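Local coordinates for protein beta-hexosaminidase Amuc_2018 (Akkermansia muciniphila, PDB 6JEB) that hydrolyses terminal non-reducing N-acetyl-beta-D-hexosamine residues, releasing N-acetylglucosamine from N-glycans and chitobiose, at residues 281-286 against 312-317; 288-293 against 304-309; 443-448 against 455-460. All blocks are in the same frame, centred on the assembly; numbering follows the deposited sequence. Where two conformers were deposited one is given.

Interactions 1 and 2 are neighbours in the catalytic TIM barrel, their centres 8 Å apart. Both use helix 282-299: its N-terminal turns meet the loop 312-317 in interaction 1, and its middle lies on strand 303-307 in interaction 2, so the second contact falls within the chain span bracketed by the first. Tyr315 of the loop packs on Phe306 of the strand, while Trp307 carries the strand on to the acetamide. Interaction 3 comes later, on helix 434-452 and the segment after it, its centre 45 and 40 Å from those of interactions 1 and 2. The first two thus lie on the barrel side carrying a wall of the acetamide pocket, and the third across the molecule's centre.

Interaction 1: residues 281-286 against 312-317; sequences DEQEQM and AGIYHP
Ile314 presents both of its branches to the first turns of helix 282-299, and each branch finds a different partner. Ile314 CG2 lies 3.5 Å from Gln283 OE1 and equally 3.5 Å from the Gln283 backbone O, so the methyl sits against two oxygens of one residue. The other branch ends in Ile314 CD1, which rests 3.8 Å from Met286 CG. In both pairs the side chains meet at a slant, so the isoleucine reaches each partner through one methyl and not along its length. Its CG1 lies between the backbone N and the carbonyl carbon (chi1 68°), a setting that sends CG2 toward Gln283 while CD1 extends to Met286. On the way Ile314 CG1 passes over the centre of the Tyr315 ring, 3.5 Å above its plane, so the isoleucine also covers the residue that follows it.

Met286 offers its CG to this contact, whereas the bends at chi2 and chi3 carry SD and CE away from the loop; elsewhere its side chain touches Trp264 and Pro191. Gln283, folded back at chi2 (-62°), turns its amide toward the loop, where OE1 accepts a hydrogen bond from Asn311 ND2. Its polar end is thus held by the loop just before 312-317. The helix itself is started by Asp281 at the N-cap: OD1 takes the N-H of Glu284 in a nearly straight capping bond of 2.9 Å, met almost end-on to the carboxylate C-O.

The arrangement is packing between a barrel helix and the 3-10 turn at 312-314. Lys287 and Phe290 on helix 282-299 extend the surface under Ile314, helix 262-266 lies against Met286 through Trp264, and the loop leads from strand 303-307 to strand 320-323.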
loop_
_atom_site.group_PDB
_atom_site.type_symbol
_atom_site.label_atom_id
_atom_site.label_comp_id
_atom_site.label_asym_id
_atom_site.label_seq_id
_atom_site.Cartn_x
_atom_site.Cartn_y
_atom_site.Cartn_z
ATOM N N ASP A 281 14.260 27.962 -9.451
ATOM C CA ASP A 281 14.253 27.453 -8.089
ATOM C C ASP A 281 14.403 25.939 -8.129
ATOM O O ASP A 281 14.513 25.325 -9.194
ATOM C CB ASP A 281 12.990 27.882 -7.328
ATOM C CG ASP A 281 11.701 27.423 -8.002
ATOM O OD1 ASP A 281 11.618 26.258 -8.445
ATOM O OD2 ASP A 281 10.743 28.223 -8.061
ATOM N N GLU A 282 14.382 25.337 -6.945
ATOM C CA GLU A 282 14.597 23.905 -6.836
ATOM C C GLU A 282 13.332 23.096 -7.083
ATOM O O GLU A 282 13.426 21.876 -7.260
ATOM C CB GLU A 282 15.225 23.563 -5.482
ATOM C CG GLU A 282 16.664 24.047 -5.316
ATOM C CD GLU A 282 16.767 25.561 -5.180
ATOM O OE1 GLU A 282 15.958 26.161 -4.438
ATOM O OE2 GLU A 282 17.644 26.156 -5.838
ATOM N N GLN A 283 12.153 23.734 -7.106
ATOM C CA GLN A 283 10.959 23.014 -7.540
ATOM C C GLN A 283 10.994 22.757 -9.041
ATOM O O GLN A 283 10.579 21.689 -9.503
ATOM C CB GLN A 283 9.685 23.754 -7.125
ATOM C CG GLN A 283 9.412 23.732 -5.632
ATOM C CD GLN A 283 9.211 22.324 -5.099
ATOM O OE1 GLN A 283 8.191 21.692 -5.369
ATOM N NE2 GLN A 283 10.188 21.820 -4.346
ATOM N N GLU A 284 11.485 23.722 -9.823
ATOM C CA GLU A 284 11.737 23.460 -11.238
ATOM C C GLU A 284 12.758 22.345 -11.403
ATOM O O GLU A 284 12.634 21.496 -12.291
ATOM C CB GLU A 284 12.253 24.722 -11.929
ATOM C CG GLU A 284 11.190 25.674 -12.413
ATOM C CD GLU A 284 11.765 26.722 -13.343
ATOM O OE1 GLU A 284 12.019 26.400 -14.525
ATOM O OE2 GLU A 284 11.988 27.859 -12.881
ATOM N N GLN A 285 13.781 22.331 -10.547
ATOM C CA GLN A 285 14.759 21.254 -10.607
ATOM C C GLN A 285 14.113 19.914 -10.275
ATOM O O GLN A 285 14.401 18.899 -10.921
ATOM C CB GLN A 285 15.909 21.546 -9.649
ATOM C CG GLN A 285 17.065 20.578 -9.829
ATOM C CD GLN A 285 18.237 20.870 -8.916
ATOM O OE1 GLN A 285 18.391 21.985 -8.415
ATOM N NE2 GLN A 285 19.073 19.865 -8.696
ATOM N N MET A 286 13.229 19.895 -9.271
ATOM C CA MET A 286 12.524 18.668 -8.911
ATOM C C MET A 286 11.657 18.179 -10.064
ATOM O O MET A 286 11.624 16.979 -10.359
ATOM C CB MET A 286 11.671 18.907 -7.660
ATOM C CG MET A 286 11.004 17.651 -7.078
ATOM S SD MET A 286 12.150 16.529 -6.240
ATOM C CE MET A 286 12.705 17.531 -4.863
ATOM N N ALA A 312 1.350 20.676 -7.396
ATOM C CA ALA A 312 0.965 19.893 -8.563
ATOM C C ALA A 312 1.835 20.191 -9.776
ATOM O O ALA A 312 1.894 19.368 -10.696
ATOM C CB ALA A 312 -0.509 20.120 -8.892
ATOM N N GLY A 313 2.531 21.329 -9.785
ATOM C CA GLY A 313 3.315 21.715 -10.946
ATOM C C GLY A 313 4.536 20.855 -11.210
ATOM O O GLY A 313 5.088 20.916 -12.313
ATOM N N ILE A 314 4.979 20.055 -10.230
ATOM C CA ILE A 314 6.182 19.245 -10.437
ATOM C C ILE A 314 5.901 17.909 -11.113
ATOM O O ILE A 314 6.852 17.178 -11.426
ATOM C CB ILE A 314 7.039 19.036 -9.168
ATOM C CG1 ILE A 314 6.319 18.162 -8.136
ATOM C CG2 ILE A 314 7.454 20.380 -8.563
ATOM C CD1 ILE A 314 7.222 17.745 -6.972
ATOM N N TYR A 315 4.637 17.563 -11.343
ATOM C CA TYR A 315 4.271 16.310 -11.987
ATOM C C TYR A 315 3.794 16.581 -13.408
ATOM O O TYR A 315 3.498 17.719 -13.782
ATOM C CB TYR A 315 3.187 15.581 -11.178
ATOM C CG TYR A 315 3.511 15.563 -9.700
ATOM C CD1 TYR A 315 4.472 14.690 -9.186
ATOM C CD2 TYR A 315 2.887 16.443 -8.823
ATOM C CE1 TYR A 315 4.789 14.693 -7.831
ATOM C CE2 TYR A 315 3.191 16.452 -7.472
ATOM C CZ TYR A 315 4.142 15.572 -6.978
ATOM O OH TYR A 315 4.452 15.590 -5.638
ATOM N N HIS A 316 3.746 15.518 -14.204
ATOM C CA HIS A 316 3.296 15.627 -15.583
ATOM C C HIS A 316 1.855 15.153 -15.698
ATOM O O HIS A 316 1.482 14.159 -15.073
ATOM C CB HIS A 316 4.171 14.756 -16.485
ATOM C CG HIS A 316 3.978 15.012 -17.949
ATOM N ND1 HIS A 316 2.930 14.476 -18.668
ATOM C CD2 HIS A 316 4.700 15.747 -18.827
ATOM C CE1 HIS A 316 3.015 14.872 -19.927
ATOM N NE2 HIS A 316 4.080 15.644 -20.049
ATOM N N PRO A 317 1.023 15.841 -16.479
ATOM C CA PRO A 317 -0.362 15.389 -16.667
ATOM C C PRO A 317 -0.415 13.909 -17.023
ATOM O O PRO A 317 0.411 13.402 -17.787
ATOM C CB PRO A 317 -0.858 16.264 -17.822
ATOM C CG PRO A 317 -0.086 17.521 -17.663
ATOM C CD PRO A 317 1.284 17.115 -17.169
#

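Interaction 2: residues 288-293 against 304-309; sequences AFFAKT and PQFWYE. With ACM (acetamide), chain C.
Phe290 of helix 282-299 receives the edge of Phe306, from strand 303-307, on one face of its ring. The segment begins at Ala288, whose O accepts the N-H of Lys292 and continues the helix. At Phe289 the ring lies beneath a hydroxyl: Thr293 OG1 sits 4.0 Å above its plane, over the centre. That hydroxyl donates to Phe289 O at 2.8 Å, and Thr293 N donates to the same oxygen from the opposite face of the carbonyl plane. Two donors therefore grip this one oxygen, and the polar tip of the buried threonine is satisfied within its own helix.

Phe290 carries the contact. With CG anti to its carbonyl carbon (chi1 -75°), the ring extends toward the strand, and Phe306 CE2 comes down 3.4 Å above its plane, off centre toward the CG side of the ring. The closest approach is 3.5 Å from Phe306 CE2 to Phe290 CG, and Phe306 CD2 stands over the middle of the ring, about equally far from its six carbons, 4.0 Å from Phe290 CZ. The result is an edge-to-face pair with centroids 4.7 Å apart and planes inclined at 55°, tilted well away from perpendicular. The two side chains run past each other in opposite senses. Farther along, Lys292 makes a cation-pi contact with Trp233.

Next in the strand after Phe306, Trp307 lays one indole face against the acetamide; ACM C2 is 3.4 Å from Trp307 CD2. Asp257 and Tyr352 hydrogen-bond the ligand, which occupies the substrate pocket. Helix 282-299 packs on the outer face of the parallel barrel, where strand 303-307 lies between strands 251-253 and 320-323, with helix 230-246 flanking Thr293.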
loop_
_atom_site.group_PDB
_atom_site.type_symbol
_atom_site.label_atom_id
_atom_site.label_comp_id
_atom_site.label_asym_id
_atom_site.label_seq_id
_atom_site.Cartn_x
_atom_site.Cartn_y
_atom_site.Cartn_z
ATOM N N ALA A 288 12.153 18.662 -13.254
ATOM C CA ALA A 288 13.039 18.114 -14.279
ATOM C C ALA A 288 13.612 16.768 -13.855
ATOM O O ALA A 288 13.785 15.870 -14.688
ATOM C CB ALA A 288 14.169 19.098 -14.568
ATOM N N PHE A 289 13.916 16.615 -12.562
ATOM C CA PHE A 289 14.422 15.345 -12.058
ATOM C C PHE A 289 13.401 14.232 -12.267
ATOM O O PHE A 289 13.734 13.147 -12.758
ATOM C CB PHE A 289 14.778 15.487 -10.573
ATOM C CG PHE A 289 15.150 14.187 -9.915
ATOM C CD1 PHE A 289 16.387 13.609 -10.151
ATOM C CD2 PHE A 289 14.257 13.531 -9.073
ATOM C CE1 PHE A 289 16.728 12.394 -9.557
ATOM C CE2 PHE A 289 14.595 12.318 -8.478
ATOM C CZ PHE A 289 15.834 11.752 -8.718
ATOM N N PHE A 290 12.145 14.487 -11.899
ATOM C CA PHE A 290 11.108 13.480 -12.094
ATOM C C PHE A 290 10.861 13.207 -13.574
ATOM O O PHE A 290 10.598 12.060 -13.958
ATOM C CB PHE A 290 9.819 13.908 -11.397
ATOM C CG PHE A 290 9.856 13.763 -9.903
ATOM C CD1 PHE A 290 10.636 12.787 -9.302
ATOM C CD2 PHE A 290 9.086 14.592 -9.102
ATOM C CE1 PHE A 290 10.652 12.642 -7.916
ATOM C CE2 PHE A 290 9.094 14.451 -7.716
ATOM C CZ PHE A 290 9.882 13.480 -7.125
ATOM N N ALA A 291 10.929 14.242 -14.418
ATOM C CA ALA A 291 10.714 14.038 -15.849
ATOM C C ALA A 291 11.813 13.171 -16.451
ATOM O O ALA A 291 11.542 12.299 -17.285
ATOM C CB ALA A 291 10.624 15.382 -16.578
ATOM N N LYS A 292 13.061 13.396 -16.040
ATOM C CA LYS A 292 14.154 12.570 -16.533
ATOM C C LYS A 292 14.009 11.134 -16.047
ATOM O O LYS A 292 14.253 10.186 -16.803
ATOM C CB LYS A 292 15.490 13.173 -16.096
ATOM C CG LYS A 292 16.717 12.515 -16.696
ATOM C CD LYS A 292 17.924 13.411 -16.500
ATOM C CE LYS A 292 19.192 12.782 -17.032
ATOM N NZ LYS A 292 20.319 13.763 -17.012
ATOM N N THR A 293 13.591 10.952 -14.792
ATOM C CA THR A 293 13.371 9.602 -14.280
ATOM C C THR A 293 12.224 8.922 -15.017
ATOM O O THR A 293 12.316 7.741 -15.375
ATOM C CB THR A 293 13.101 9.664 -12.775
ATOM O OG1 THR A 293 14.133 10.431 -12.139
ATOM C CG2 THR A 293 13.099 8.274 -12.172
ATOM N N PRO A 304 5.555 5.969 -13.706
ATOM C CA PRO A 304 5.844 6.389 -12.331
ATOM C C PRO A 304 4.594 6.711 -11.522
ATOM O O PRO A 304 3.525 7.023 -12.055
ATOM C CB PRO A 304 6.644 7.684 -12.543
ATOM C CG PRO A 304 5.995 8.282 -13.769
ATOM C CD PRO A 304 5.701 7.087 -14.663
ATOM N N GLN A 305 4.762 6.646 -10.200
ATOM C CA GLN A 305 3.838 7.236 -9.238
ATOM C C GLN A 305 4.649 7.994 -8.195
ATOM O O GLN A 305 5.859 7.800 -8.075
ATOM C CB GLN A 305 2.967 6.188 -8.537
ATOM C CG GLN A 305 2.231 5.254 -9.468
ATOM C CD GLN A 305 1.375 4.268 -8.704
ATOM O OE1 GLN A 305 1.782 3.772 -7.649
ATOM N NE2 GLN A 305 0.186 3.978 -9.224
ATOM N N PHE A 306 3.969 8.854 -7.427
ATOM C CA PHE A 306 4.644 9.728 -6.473
ATOM C C PHE A 306 3.768 9.940 -5.248
ATOM O O PHE A 306 2.539 9.951 -5.348
ATOM C CB PHE A 306 4.904 11.119 -7.070
ATOM C CG PHE A 306 5.549 11.092 -8.425
ATOM C CD1 PHE A 306 4.773 10.973 -9.575
ATOM C CD2 PHE A 306 6.926 11.212 -8.557
ATOM C CE1 PHE A 306 5.363 10.953 -10.829
ATOM C CE2 PHE A 306 7.517 11.192 -9.811
ATOM C CZ PHE A 306 6.732 11.066 -10.945
ATOM N N TRP A 307 4.411 10.159 -4.095
ATOM C CA TRP A 307 3.720 10.774 -2.963
ATOM C C TRP A 307 3.455 12.234 -3.307
ATOM O O TRP A 307 4.387 12.973 -3.641
ATOM C CB TRP A 307 4.571 10.695 -1.690
ATOM C CG TRP A 307 4.908 9.298 -1.241
ATOM C CD1 TRP A 307 6.144 8.710 -1.253
ATOM C CD2 TRP A 307 4.001 8.314 -0.714
ATOM N NE1 TRP A 307 6.064 7.420 -0.775
ATOM C CE2 TRP A 307 4.759 7.153 -0.436
ATOM C CE3 TRP A 307 2.629 8.307 -0.439
ATOM C CZ2 TRP A 307 4.190 5.999 0.096
ATOM C CZ3 TRP A 307 2.059 7.154 0.092
ATOM C CH2 TRP A 307 2.842 6.016 0.353
ATOM N N TYR A 308 2.193 12.656 -3.241
ATOM C CA TYR A 308 1.862 14.042 -3.553
ATOM C C TYR A 308 2.391 14.968 -2.465
ATOM O O TYR A 308 2.108 14.769 -1.280
ATOM C CB TYR A 308 0.347 14.198 -3.654
ATOM C CG TYR A 308 -0.077 15.574 -4.104
ATOM C CD1 TYR A 308 0.362 16.092 -5.316
ATOM C CD2 TYR A 308 -0.921 16.353 -3.324
ATOM C CE1 TYR A 308 -0.034 17.359 -5.745
ATOM C CE2 TYR A 308 -1.319 17.625 -3.741
ATOM C CZ TYR A 308 -0.870 18.119 -4.952
ATOM O OH TYR A 308 -1.257 19.370 -5.385
ATOM N N GLU A 309 3.154 15.989 -2.863
ATOM C CA GLU A 309 3.780 16.895 -1.903
ATOM C C GLU A 309 3.210 18.312 -1.953
ATOM O O GLU A 309 3.830 19.244 -1.433
ATOM C CB GLU A 309 5.308 16.883 -2.031
ATOM C CG GLU A 309 5.935 15.599 -1.478
ATOM C CD GLU A 309 5.799 15.485 0.034
ATOM O OE1 GLU A 309 6.741 15.859 0.754
ATOM O OE2 GLU A 309 4.742 15.028 0.514
HETATM C C1 ACM C . 5.210 9.752 3.791
HETATM O O ACM C . 4.461 9.639 4.709
HETATM N N ACM C . 6.563 10.120 4.062
HETATM C C2 ACM C . 4.805 9.536 2.344
#

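Interaction 3: residues 443-448 against 455-460; sequences DHRQFI and DMERTQ
A side-on, bidentate salt bridge joins Arg445 of helix 434-452 to Asp455, which opens an Asx turn in the segment following that helix. From CB the arginine runs out extended, CG anti to the backbone N (chi1 -174°). Arg445 CG and CD each pass 3.8 Å from Asp455 OD1, and Arg445 NE donates to that oxygen at 2.9 Å. Beyond CZ, NH2 gives a practically straight bond (179°) to Asp455 OD2. The side-on pairing brings both N-H groups to the syn sides of the oxygens, and the two planes are only 20° apart. Over one guanidinium face stacks the Glu457 carboxylate, its OE1 3.5 Å from Arg445 NH2, held by charge alone since no N-H points at it.

Beside the salt bridge, Met456 turns its CE toward the helix, 3.7 Å from Ile448 CG1 and close to His444 CB. Ile448 and His444 also pack on Tyr118 of helix 106-118, the histidine ring hydrogen-bonded to Tyr119 OH, and so link this segment to the barrel. A water bridges the backbones, donating to Arg445 O and accepting from Met456 N. Asp455 OD1 also takes the turn-closing N-H of Glu457 at 2.9 Å, on the carboxylate face opposite Arg445 NE.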
loop_
_atom_site.group_PDB
_atom_site.type_symbol
_atom_site.label_atom_id
_atom_site.label_comp_id
_atom_site.label_asym_id
_atom_site.label_seq_id
_atom_site.Cartn_x
_atom_site.Cartn_y
_atom_site.Cartn_z
ATOM N N ASP A 443 -18.049 -10.803 13.920
ATOM C CA ASP A 443 -18.054 -12.170 13.405
ATOM C C ASP A 443 -16.703 -12.547 12.811
ATOM O O ASP A 443 -16.297 -13.714 12.878
ATOM C CB ASP A 443 -19.134 -12.336 12.335
ATOM C CG ASP A 443 -20.546 -12.185 12.882
ATOM O OD1 ASP A 443 -20.753 -12.356 14.110
ATOM O OD2 ASP A 443 -21.457 -11.906 12.072
ATOM N N HIS A 444 -15.997 -11.579 12.221
ATOM C CA HIS A 444 -14.714 -11.866 11.590
ATOM C C HIS A 444 -13.627 -12.257 12.583
ATOM O O HIS A 444 -12.628 -12.860 12.176
ATOM C CB HIS A 444 -14.280 -10.690 10.723
ATOM C CG HIS A 444 -14.857 -10.738 9.347
ATOM N ND1 HIS A 444 -14.077 -10.781 8.212
ATOM C CD2 HIS A 444 -16.143 -10.809 8.927
ATOM C CE1 HIS A 444 -14.860 -10.850 7.148
ATOM N NE2 HIS A 444 -16.119 -10.877 7.556
ATOM N N ARG A 445 -13.778 -11.936 13.865
ATOM C CA ARG A 445 -12.780 -12.411 14.817
ATOM C C ARG A 445 -12.649 -13.928 14.741
ATOM O O ARG A 445 -11.536 -14.462 14.644
ATOM C CB ARG A 445 -13.109 -11.974 16.238
ATOM C CG ARG A 445 -11.984 -12.347 17.182
ATOM C CD ARG A 445 -12.301 -12.107 18.634
ATOM N NE ARG A 445 -11.196 -12.565 19.468
ATOM C CZ ARG A 445 -11.339 -13.001 20.714
ATOM N NH1 ARG A 445 -12.545 -13.038 21.267
ATOM N NH2 ARG A 445 -10.280 -13.405 21.404
ATOM N N GLN A 446 -13.781 -14.640 14.748
ATOM C CA GLN A 446 -13.736 -16.097 14.660
ATOM C C GLN A 446 -13.273 -16.564 13.287
ATOM O O GLN A 446 -12.537 -17.554 13.177
ATOM C CB GLN A 446 -15.103 -16.698 14.995
ATOM C CG GLN A 446 -15.485 -16.612 16.463
ATOM C CD GLN A 446 -14.431 -17.194 17.385
ATOM O OE1 GLN A 446 -13.885 -18.267 17.129
ATOM N NE2 GLN A 446 -14.138 -16.484 18.469
ATOM N N PHE A 447 -13.698 -15.871 12.219
ATOM C CA PHE A 447 -13.275 -16.274 10.877
ATOM C C PHE A 447 -11.757 -16.248 10.767
ATOM O O PHE A 447 -11.137 -17.196 10.265
ATOM C CB PHE A 447 -13.843 -15.342 9.798
ATOM C CG PHE A 447 -15.349 -15.260 9.735
ATOM C CD1 PHE A 447 -16.172 -16.086 10.482
ATOM C CD2 PHE A 447 -15.936 -14.333 8.884
ATOM C CE1 PHE A 447 -17.556 -15.969 10.395
ATOM C CE2 PHE A 447 -17.315 -14.213 8.785
ATOM C CZ PHE A 447 -18.128 -15.034 9.544
ATOM N N ILE A 448 -11.142 -15.152 11.219
ATOM C CA ILE A 448 -9.700 -14.982 11.068
ATOM C C ILE A 448 -8.946 -15.887 12.044
ATOM O O ILE A 448 -7.866 -16.401 11.726
ATOM C CB ILE A 448 -9.338 -13.487 11.199
ATOM C CG1 ILE A 448 -9.987 -12.671 10.062
ATOM C CG2 ILE A 448 -7.824 -13.284 11.221
ATOM C CD1 ILE A 448 -9.532 -13.055 8.664
ATOM N N ASP A 455 -5.546 -13.458 15.925
ATOM C CA ASP A 455 -6.590 -12.852 16.752
ATOM C C ASP A 455 -6.632 -11.347 16.495
ATOM O O ASP A 455 -5.682 -10.627 16.825
ATOM C CB ASP A 455 -6.343 -13.138 18.232
ATOM C CG ASP A 455 -7.571 -12.857 19.091
ATOM O OD1 ASP A 455 -8.472 -12.126 18.623
ATOM O OD2 ASP A 455 -7.639 -13.368 20.230
ATOM N N MET A 456 -7.741 -10.876 15.925
ATOM C CA MET A 456 -7.921 -9.458 15.634
ATOM C C MET A 456 -8.508 -8.666 16.794
ATOM O O MET A 456 -8.764 -7.469 16.630
ATOM C CB MET A 456 -8.806 -9.262 14.395
ATOM C CG MET A 456 -8.199 -9.770 13.106
ATOM S SD MET A 456 -8.956 -9.048 11.626
ATOM C CE MET A 456 -10.675 -9.533 11.843
ATOM N N GLU A 457 -8.743 -9.290 17.948
ATOM C CA GLU A 457 -9.254 -8.541 19.091
ATOM C C GLU A 457 -8.272 -7.442 19.478
ATOM O O GLU A 457 -7.057 -7.656 19.508
ATOM C CB GLU A 457 -9.473 -9.467 20.287
ATOM C CG GLU A 457 -9.988 -8.727 21.514
ATOM C CD GLU A 457 -10.303 -9.645 22.682
ATOM O OE1 GLU A 457 -9.430 -10.445 23.075
ATOM O OE2 GLU A 457 -11.430 -9.563 23.209
ATOM N N ARG A 458 -8.806 -6.256 19.770
ATOM C CA ARG A 458 -7.985 -5.095 20.097
ATOM C C ARG A 458 -8.431 -4.500 21.424
ATOM O O ARG A 458 -9.598 -4.126 21.584
ATOM C CB ARG A 458 -8.067 -4.039 18.992
ATOM C CG ARG A 458 -7.574 -4.543 17.654
ATOM C CD ARG A 458 -6.093 -4.882 17.705
ATOM N NE ARG A 458 -5.605 -5.451 16.449
ATOM C CZ ARG A 458 -5.262 -6.726 16.261
ATOM N NH1 ARG A 458 -5.344 -7.618 17.246
ATOM N NH2 ARG A 458 -4.818 -7.114 15.075
ATOM N N THR A 459 -7.498 -4.425 22.371
ATOM C CA THR A 459 -7.662 -3.686 23.609
ATOM C C THR A 459 -6.415 -2.832 23.768
ATOM O O THR A 459 -5.399 -3.066 23.107
ATOM C CB THR A 459 -7.774 -4.637 24.806
ATOM O OG1 THR A 459 -6.531 -5.333 24.964
ATOM C CG2 THR A 459 -8.895 -5.652 24.586
ATOM N N GLN A 460 -6.492 -1.829 24.642
ATOM C CA GLN A 460 -5.335 -0.961 24.827
ATOM C C GLN A 460 -4.095 -1.766 25.206
ATOM O O GLN A 460 -2.999 -1.515 24.688
ATOM C CB GLN A 460 -5.635 0.105 25.878
ATOM C CG GLN A 460 -4.513 1.124 26.048
ATOM C CD GLN A 460 -4.784 2.100 27.163
ATOM O OE1 GLN A 460 -5.931 2.449 27.431
ATOM N NE2 GLN A 460 -3.725 2.549 27.821
HETATM O O HOH W 1 -9.289 -12.835 14.621
#